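Local atomic coordinates of vesicular integral-membrane protein VIP36 (Canis lupus familiaris, PDB entry 2DUR), a protein that binds high-mannose glycans in a calcium-dependent manner through its lumenal lectin domain and takes part in transporting and sorting glycoproteins in the early secretory pathway. Residues Ser23-Leu35 against Arg47-Cys59. Residues are numbered along the deposited sequence; the frame is centred on the assembly and turned at random.
Sequences SMPLWDFQGSTIL and RSKEGSIWNHQPC. With MAN (alpha-D-mannopyranose), chain C.
Pro25 and Leu26 meet His56 through their backbone: Pro25 O sits over one face of the imidazole, 3.2 Å from CE1, while Leu26 O accepts from His56 N at 2.8 Å. At the imidazole edge, in its plane, a water bridges His56 NE2 to Asp28 OD1 and Trp27 O. Trp27 lies across Asn55, whose CB stands 3.7 Å from the centroid of the six-membered ring and 16° off its normal, a CH-pi contact over the face. With CG anti to the backbone N, the Asn55 amide spreads over the indole; His10 ND1 meets its OD1 and Glu9 O its ND2, and Ser11 O takes Trp27 NE1.

From Trp27 to Gly31 the chain pairs antiparallel with Gly51-Asn55, the axes of strands 27-31 and 49-55 at 163°. Asp28-Trp54 and Gln30-Ser52 are the hydrogen-bonded pairs: Asp28 N to Trp54 O at 2.8 Å with Trp54 N returning to Asp28 O, and Gln30 N to Ser52 O with Ser52 N to Gln30 O. Asp28 OD2 forms a salt bridge to Arg93. On the face shared by Trp27 and Asn55, Phe29 CD2 touches Ile53 CG2 at 3.5 Å. Gln30, bent at chi2 (-80°), brings OE1 back to accept from Ser52 OG at 2.8 Å, and a second water joins its NE2 to Glu50 O. Gly31, in the type II' turn Gln30-Thr33, has its CA 4.2 Å from that of Gly51. Ser32 N then donates to Glu50 O at 2.8 Å, and Thr33 CG2 reaches Ile53 CG2.

Strand 49-55 leads back to Ser48, whose OG hydrogen-bonds mannose O4 at the glycan pocket. Strand 27-31 is an edge strand of its sheet in this legume-lectin-like beta sandwich, and 49-55 separates it from 204-211; past the turn, strand 34-35 joins 40-43 in the other sheet.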
ATOM      1  N   SER A  23      14.023  22.489   4.819  1.00 32.68           N
ATOM      2  CA  SER A  23      13.927  21.752   3.547  1.00 32.91           C
ATOM      3  C   SER A  23      12.462  21.610   3.083  1.00 32.84           C
ATOM      4  O   SER A  23      11.535  21.813   3.879  1.00 32.15           O
ATOM      5  CB  SER A  23      14.571  20.368   3.699  1.00 33.16           C
ATOM      6  OG  SER A  23      15.925  20.457   4.146  1.00 35.57           O
ATOM      7  N   MET A  24      12.269  21.268   1.805  1.00 32.43           N
ATOM      8  CA  MET A  24      10.944  21.015   1.222  1.00 33.24           C
ATOM      9  C   MET A  24      10.515  19.559   1.472  1.00 30.54           C
ATOM     10  O   MET A  24      11.293  18.624   1.249  1.00 30.83           O
ATOM     11  CB  MET A  24      10.973  21.302  -0.286  1.00 33.11           C
ATOM     12  CG  MET A  24       9.822  22.161  -0.783  1.00 35.91           C
ATOM     13  SD  MET A  24      10.056  22.969  -2.401  1.00 40.14           S
ATOM     14  CE  MET A  24      11.845  23.077  -2.539  1.00 37.36           C
ATOM     15  N   PRO A  25       9.272  19.351   1.939  1.00 28.71           N
ATOM     16  CA  PRO A  25       8.890  17.958   2.166  1.00 27.01           C
ATOM     17  C   PRO A  25       8.628  17.234   0.844  1.00 24.93           C
ATOM     18  O   PRO A  25       8.372  17.878  -0.179  1.00 24.54           O
ATOM     19  CB  PRO A  25       7.601  18.072   2.996  1.00 27.33           C
ATOM     20  CG  PRO A  25       7.031  19.407   2.636  1.00 28.37           C
ATOM     21  CD  PRO A  25       8.184  20.301   2.238  1.00 28.32           C
ATOM     22  N   LEU A  26       8.697  15.906   0.888  1.00 23.98           N
ATOM     23  CA  LEU A  26       8.390  15.080  -0.282  1.00 23.11           C
ATOM     24  C   LEU A  26       7.007  14.415  -0.196  1.00 22.81           C
ATOM     25  O   LEU A  26       6.551  13.802  -1.171  1.00 21.62           O
ATOM     26  CB  LEU A  26       9.479  14.018  -0.476  1.00 22.92           C
ATOM     27  CG  LEU A  26      10.875  14.547  -0.889  1.00 22.97           C
ATOM     28  CD1 LEU A  26      11.932  13.484  -0.616  1.00 25.16           C
ATOM     29  CD2 LEU A  26      10.890  15.033  -2.348  1.00 24.37           C
ATOM     30  N   TRP A  27       6.361  14.537   0.964  1.00 22.31           N
ATOM     31  CA  TRP A  27       5.056  13.911   1.217  1.00 22.11           C
ATOM     32  C   TRP A  27       4.147  14.886   1.936  1.00 22.48           C
ATOM     33  O   TRP A  27       4.641  15.718   2.717  1.00 22.74           O
ATOM     34  CB  TRP A  27       5.230  12.697   2.123  1.00 22.06           C
ATOM     35  CG  TRP A  27       6.120  11.618   1.536  1.00 23.35           C
ATOM     36  CD1 TRP A  27       7.496  11.628   1.471  1.00 23.62           C
ATOM     37  CD2 TRP A  27       5.700  10.387   0.918  1.00 23.00           C
ATOM     38  NE1 TRP A  27       7.948  10.485   0.860  1.00 24.08           N
ATOM     39  CE2 TRP A  27       6.875   9.708   0.502  1.00 23.58           C
ATOM     40  CE3 TRP A  27       4.445   9.794   0.670  1.00 22.97           C
ATOM     41  CZ2 TRP A  27       6.836   8.469  -0.160  1.00 22.94           C
ATOM     42  CZ3 TRP A  27       4.409   8.543   0.024  1.00 22.42           C
ATOM     43  CH2 TRP A  27       5.604   7.898  -0.377  1.00 23.53           C
ATOM     44  N   ASP A  28       2.848  14.786   1.658  1.00 21.48           N
ATOM     45  CA  ASP A  28       1.803  15.486   2.409  1.00 20.65           C
ATOM     46  C   ASP A  28       1.302  14.530   3.491  1.00 20.16           C
ATOM     47  O   ASP A  28       1.109  13.335   3.234  1.00 20.08           O
ATOM     48  CB  ASP A  28       0.641  15.868   1.504  1.00 20.70           C
ATOM     49  CG  ASP A  28       0.985  16.982   0.533  1.00 24.17           C
ATOM     50  OD1 ASP A  28       1.444  18.029   0.997  1.00 24.30           O
ATOM     51  OD2 ASP A  28       0.772  16.824  -0.675  1.00 23.76           O
ATOM     52  N   PHE A  29       1.100  15.057   4.692  1.00 19.22           N
ATOM     53  CA  PHE A  29       0.670  14.277   5.845  1.00 19.26           C
ATOM     54  C   PHE A  29      -0.767  14.693   6.154  1.00 18.93           C
ATOM     55  O   PHE A  29      -1.035  15.861   6.398  1.00 19.52           O
ATOM     56  CB  PHE A  29       1.621  14.531   7.026  1.00 20.11           C
ATOM     57  CG  PHE A  29       3.055  14.199   6.693  1.00 19.99           C
ATOM     58  CD1 PHE A  29       3.905  15.178   6.191  1.00 23.13           C
ATOM     59  CD2 PHE A  29       3.511  12.892   6.810  1.00 22.57           C
ATOM     60  CE1 PHE A  29       5.219  14.856   5.844  1.00 22.55           C
ATOM     61  CE2 PHE A  29       4.818  12.558   6.478  1.00 23.14           C
ATOM     62  CZ  PHE A  29       5.665  13.558   5.982  1.00 22.20           C
ATOM     63  N   GLN A  30      -1.694  13.736   6.080  1.00 18.04           N
ATOM     64  CA  GLN A  30      -3.139  14.062   6.050  1.00 16.69           C
ATOM     65  C   GLN A  30      -3.899  13.292   7.122  1.00 15.95           C
ATOM     66  O   GLN A  30      -3.506  12.202   7.545  1.00 17.03           O
ATOM     67  CB  GLN A  30      -3.741  13.764   4.650  1.00 16.04           C
ATOM     68  CG  GLN A  30      -5.229  14.138   4.494  1.00 16.40           C
ATOM     69  CD  GLN A  30      -6.164  13.093   5.095  1.00 17.97           C
ATOM     70  OE1 GLN A  30      -5.816  11.916   5.179  1.00 19.29           O
ATOM     71  NE2 GLN A  30      -7.361  13.524   5.509  1.00 17.68           N
ATOM     72  N   GLY A  31      -5.011  13.867   7.590  1.00 15.39           N
ATOM     73  CA  GLY A  31      -5.838  13.124   8.553  1.00 15.31           C
ATOM     74  C   GLY A  31      -5.148  12.934   9.903  1.00 16.09           C
ATOM     75  O   GLY A  31      -4.350  13.769  10.328  1.00 16.62           O
ATOM     76  N   SER A  32      -5.447  11.820  10.552  1.00 15.83           N
ATOM     77  CA  SER A  32      -4.908  11.524  11.879  1.00 16.08           C
ATOM     78  C   SER A  32      -3.389  11.354  11.917  1.00 16.93           C
ATOM     79  O   SER A  32      -2.821  11.329  13.005  1.00 18.04           O
ATOM     80  CB  SER A  32      -5.578  10.293  12.508  1.00 16.48           C
ATOM     81  OG  SER A  32      -5.462   9.150  11.645  1.00 16.84           O
ATOM     82  N   THR A  33      -2.755  11.282  10.746  1.00 17.81           N
ATOM     83  CA  THR A  33      -1.295  11.076  10.675  1.00 18.69           C
ATOM     84  C   THR A  33      -0.505  12.051  11.559  1.00 20.33           C
ATOM     85  O   THR A  33      -0.729  13.255  11.512  1.00 20.39           O
ATOM     86  CB  THR A  33      -0.828  11.216   9.239  1.00 19.29           C
ATOM     87  OG1 THR A  33      -1.484  10.191   8.480  1.00 17.95           O
ATOM     88  CG2 THR A  33       0.691  11.026   9.139  1.00 19.82           C
ATOM     89  N   ILE A  34       0.433  11.511  12.337  1.00 20.80           N
ATOM     90  CA  ILE A  34       1.419  12.349  13.032  1.00 23.13           C
ATOM     91  C   ILE A  34       2.811  11.777  12.762  1.00 23.94           C
ATOM     92  O   ILE A  34       2.933  10.647  12.290  1.00 23.32           O
ATOM     93  CB  ILE A  34       1.162  12.435  14.556  1.00 22.77           C
ATOM     94  CG1 ILE A  34       1.434  11.087  15.236  1.00 23.70           C
ATOM     95  CG2 ILE A  34      -0.291  12.951  14.833  1.00 23.14           C
ATOM     96  CD1 ILE A  34       1.634  11.174  16.772  1.00 25.55           C
ATOM     97  N   LEU A  35       3.826  12.564  13.109  1.00 25.46           N
ATOM     98  CA  LEU A  35       5.231  12.269  12.864  1.00 27.67           C
ATOM     99  C   LEU A  35       5.977  12.222  14.193  1.00 27.91           C
ATOM    100  O   LEU A  35       5.698  13.022  15.102  1.00 27.52           O
ATOM    101  CB  LEU A  35       5.848  13.414  12.051  1.00 28.63           C
ATOM    102  CG  LEU A  35       5.747  13.729  10.551  1.00 30.83           C
ATOM    103  CD1 LEU A  35       6.698  12.868   9.692  1.00 32.46           C
ATOM    104  CD2 LEU A  35       4.337  13.680  10.029  1.00 34.14           C
ATOM    105  N   ARG A  47     -10.023   4.948  18.502  1.00 20.07           N
ATOM    106  CA  ARG A  47     -11.138   4.628  17.615  1.00 20.04           C
ATOM    107  C   ARG A  47     -11.430   5.754  16.632  1.00 19.95           C
ATOM    108  O   ARG A  47     -11.122   6.924  16.885  1.00 19.95           O
ATOM    109  CB  ARG A  47     -12.370   4.286  18.467  1.00 20.80           C
ATOM    110  CG  ARG A  47     -12.183   2.992  19.215  1.00 21.69           C
ATOM    111  CD  ARG A  47     -13.368   2.614  20.067  1.00 26.26           C
ATOM    112  NE  ARG A  47     -13.632   3.659  21.039  1.00 26.27           N
ATOM    113  CZ  ARG A  47     -14.653   3.622  21.890  1.00 26.74           C
ATOM    114  NH1 ARG A  47     -15.478   2.589  21.895  1.00 24.15           N
ATOM    115  NH2 ARG A  47     -14.829   4.623  22.730  1.00 30.44           N
ATOM    116  N   SER A  48     -12.023   5.368  15.499  1.00 20.18           N
ATOM    117  CA  SER A  48     -12.533   6.311  14.500  1.00 20.78           C
ATOM    118  C   SER A  48     -11.488   7.309  14.016  1.00 20.69           C
ATOM    119  O   SER A  48     -11.705   8.527  14.040  1.00 20.99           O
ATOM    120  CB  SER A  48     -13.797   7.021  15.026  1.00 21.55           C
ATOM    121  OG  SER A  48     -14.806   6.050  15.262  1.00 24.21           O
ATOM    122  N   LYS A  49     -10.353   6.776  13.546  1.00 18.53           N
ATOM    123  CA  LYS A  49      -9.276   7.590  12.975  1.00 18.21           C
ATOM    124  C   LYS A  49      -9.029   7.189  11.521  1.00 17.80           C
ATOM    125  O   LYS A  49      -9.211   6.025  11.151  1.00 18.08           O
ATOM    126  CB  LYS A  49      -7.964   7.410  13.753  1.00 17.75           C
ATOM    127  CG  LYS A  49      -8.064   7.708  15.262  1.00 20.01           C
ATOM    128  CD  LYS A  49      -8.116   9.202  15.527  1.00 25.11           C
ATOM    129  CE  LYS A  49      -8.328   9.463  17.015  1.00 27.40           C
ATOM    130  NZ  LYS A  49      -8.724  10.868  17.262  1.00 30.21           N
ATOM    131  N   GLU A  50      -8.639   8.170  10.718  1.00 17.33           N
ATOM    132  CA  GLU A  50      -8.216   7.917   9.337  0.70 17.41           C
ATOM    133  C   GLU A  50      -7.067   8.836   9.008  1.00 16.91           C
ATOM    134  O   GLU A  50      -7.173  10.057   9.157  1.00 16.89           O
ATOM    135  CB  GLU A  50      -9.387   8.138   8.378  0.70 18.10           C
ATOM    136  CG  GLU A  50     -10.404   7.000   8.510  0.70 19.30           C
ATOM    137  CD  GLU A  50     -11.723   7.212   7.790  0.70 23.37           C
ATOM    138  OE1 GLU A  50     -12.003   8.312   7.264  0.70 27.43           O
ATOM    139  OE2 GLU A  50     -12.505   6.240   7.783  0.70 27.97           O
ATOM    140  N   GLY A  51      -5.947   8.249   8.566  1.00 15.95           N
ATOM    141  CA  GLY A  51      -4.770   9.079   8.266  1.00 16.54           C
ATOM    142  C   GLY A  51      -4.122   8.593   6.992  1.00 16.71           C
ATOM    143  O   GLY A  51      -4.229   7.417   6.666  1.00 15.96           O
ATOM    144  N   SER A  52      -3.458   9.488   6.279  1.00 16.65           N
ATOM    145  CA  SER A  52      -2.771   9.083   5.059  1.00 17.52           C
ATOM    146  C   SER A  52      -1.506   9.904   4.869  1.00 18.18           C
ATOM    147  O   SER A  52      -1.310  10.930   5.540  1.00 17.61           O
ATOM    148  CB  SER A  52      -3.697   9.252   3.855  1.00 18.42           C
ATOM    149  OG  SER A  52      -3.925  10.617   3.530  1.00 18.43           O
ATOM    150  N   ILE A  53      -0.661   9.434   3.952  1.00 17.53           N
ATOM    151  CA  ILE A  53       0.490  10.191   3.455  1.00 18.67           C
ATOM    152  C   ILE A  53       0.487  10.028   1.932  1.00 17.92           C
ATOM    153  O   ILE A  53       0.114   8.965   1.400  1.00 17.95           O
ATOM    154  CB  ILE A  53       1.854   9.712   4.062  1.00 18.99           C
ATOM    155  CG1 ILE A  53       2.103   8.212   3.830  1.00 19.93           C
ATOM    156  CG2 ILE A  53       1.939  10.033   5.555  1.00 20.47           C
ATOM    157  CD1 ILE A  53       3.519   7.775   4.221  1.00 20.69           C
ATOM    158  N   TRP A  54       0.830  11.098   1.230  1.00 17.81           N
ATOM    159  CA  TRP A  54       0.776  11.106  -0.220  1.00 18.11           C
ATOM    160  C   TRP A  54       2.037  11.744  -0.771  1.00 19.44           C
ATOM    161  O   TRP A  54       2.409  12.837  -0.373  1.00 19.73           O
ATOM    162  CB  TRP A  54      -0.490  11.811  -0.718  1.00 18.75           C
ATOM    163  CG  TRP A  54      -1.699  10.935  -0.478  1.00 18.23           C
ATOM    164  CD1 TRP A  54      -2.584  10.995   0.572  1.00 19.13           C
ATOM    165  CD2 TRP A  54      -2.122   9.843  -1.304  1.00 18.00           C
ATOM    166  NE1 TRP A  54      -3.553  10.005   0.434  1.00 17.40           N
ATOM    167  CE2 TRP A  54      -3.283   9.280  -0.701  1.00 18.52           C
ATOM    168  CE3 TRP A  54      -1.631   9.278  -2.497  1.00 17.28           C
ATOM    169  CZ2 TRP A  54      -3.965   8.184  -1.256  1.00 18.01           C
ATOM    170  CZ3 TRP A  54      -2.313   8.180  -3.057  1.00 18.05           C
ATOM    171  CH2 TRP A  54      -3.464   7.642  -2.423  1.00 19.21           C
ATOM    172  N   ASN A  55       2.700  11.042  -1.686  1.00 19.55           N
ATOM    173  CA  ASN A  55       3.954  11.534  -2.299  1.00 20.89           C
ATOM    174  C   ASN A  55       3.633  12.737  -3.166  1.00 21.05           C
ATOM    175  O   ASN A  55       2.586  12.777  -3.816  1.00 22.22           O
ATOM    176  CB  ASN A  55       4.544  10.351  -3.094  1.00 20.39           C
ATOM    177  CG  ASN A  55       5.996  10.530  -3.541  1.00 21.99           C
ATOM    178  OD1 ASN A  55       6.344  10.013  -4.607  1.00 22.38           O
ATOM    179  ND2 ASN A  55       6.850  11.153  -2.730  1.00 21.05           N
ATOM    180  N   HIS A  56       4.512  13.751  -3.158  1.00 22.09           N
ATOM    181  CA  HIS A  56       4.289  14.983  -3.920  1.00 23.73           C
ATOM    182  C   HIS A  56       4.277  14.803  -5.435  1.00 23.41           C
ATOM    183  O   HIS A  56       3.450  15.386  -6.126  1.00 24.94           O
ATOM    184  CB  HIS A  56       5.401  15.984  -3.597  1.00 24.19           C
ATOM    185  CG  HIS A  56       5.165  16.770  -2.350  1.00 28.07           C
ATOM    186  ND1 HIS A  56       5.678  18.038  -2.172  1.00 31.21           N
ATOM    187  CD2 HIS A  56       4.478  16.479  -1.222  1.00 30.83           C
ATOM    188  CE1 HIS A  56       5.314  18.493  -0.986  1.00 30.63           C
ATOM    189  NE2 HIS A  56       4.588  17.567  -0.389  1.00 30.77           N
ATOM    190  N   GLN A  57       5.232  14.029  -5.947  1.00 24.59           N
ATOM    191  CA  GLN A  57       5.442  13.934  -7.380  1.00 25.62           C
ATOM    192  C   GLN A  57       4.865  12.644  -7.945  1.00 24.61           C
ATOM    193  O   GLN A  57       5.108  11.579  -7.375  1.00 24.25           O
ATOM    194  CB  GLN A  57       6.938  13.992  -7.683  1.00 26.42           C
ATOM    195  CG  GLN A  57       7.589  15.357  -7.365  1.00 31.83           C
ATOM    196  CD  GLN A  57       6.860  16.504  -8.047  1.00 37.50           C
ATOM    197  OE1 GLN A  57       6.828  16.588  -9.281  1.00 41.34           O
ATOM    198  NE2 GLN A  57       6.255  17.388  -7.249  1.00 40.01           N
ATOM    199  N   PRO A  58       4.159  12.738  -9.092  1.00 24.46           N
ATOM    200  CA  PRO A  58       3.715  11.510  -9.764  1.00 24.30           C
ATOM    201  C   PRO A  58       4.921  10.655 -10.143  1.00 24.28           C
ATOM    202  O   PRO A  58       5.995  11.202 -10.451  1.00 24.01           O
ATOM    203  CB  PRO A  58       3.031  12.007 -11.045  1.00 24.35           C
ATOM    204  CG  PRO A  58       2.798  13.467 -10.859  1.00 26.33           C
ATOM    205  CD  PRO A  58       3.787  13.954  -9.830  1.00 25.37           C
ATOM    206  N   CYS A  59       4.737   9.334 -10.124  1.00 23.83           N
ATOM    207  CA  CYS A  59       5.780   8.399 -10.529  1.00 23.90           C
ATOM    208  C   CYS A  59       5.669   8.060 -12.014  1.00 23.75           C
ATOM    209  O   CYS A  59       4.633   7.533 -12.449  1.00 24.04           O
ATOM    210  CB  CYS A  59       5.671   7.099  -9.725  1.00 23.97           C
ATOM    211  SG  CYS A  59       6.987   5.916 -10.142  1.00 25.93           S
TER
HETATM  212  C1  MAN C   2     -17.505   2.220  10.978  1.00 30.15           C
HETATM  213  C2  MAN C   2     -16.841   3.228  10.052  1.00 29.59           C
HETATM  214  C3  MAN C   2     -15.741   3.949  10.827  1.00 29.33           C
HETATM  215  C4  MAN C   2     -16.285   4.542  12.129  1.00 29.60           C
HETATM  216  C5  MAN C   2     -17.060   3.497  12.946  1.00 30.35           C
HETATM  217  C6  MAN C   2     -17.788   4.103  14.149  1.00 30.62           C
HETATM  218  O2  MAN C   2     -17.843   4.127   9.619  1.00 28.41           O
HETATM  219  O3  MAN C   2     -15.175   4.941  10.007  1.00 29.28           O
HETATM  220  O4  MAN C   2     -15.210   5.050  12.870  1.00 30.00           O
HETATM  221  O5  MAN C   2     -18.032   2.900  12.110  1.00 29.97           O
HETATM  222  O6  MAN C   2     -18.648   3.140  14.761  1.00 31.79           O
HETATM  223  O   HOH W   1       3.901  18.724   1.948  1.00 26.97           O
HETATM  224  O   HOH W   2      -8.953  11.805   7.481  1.00 19.73           O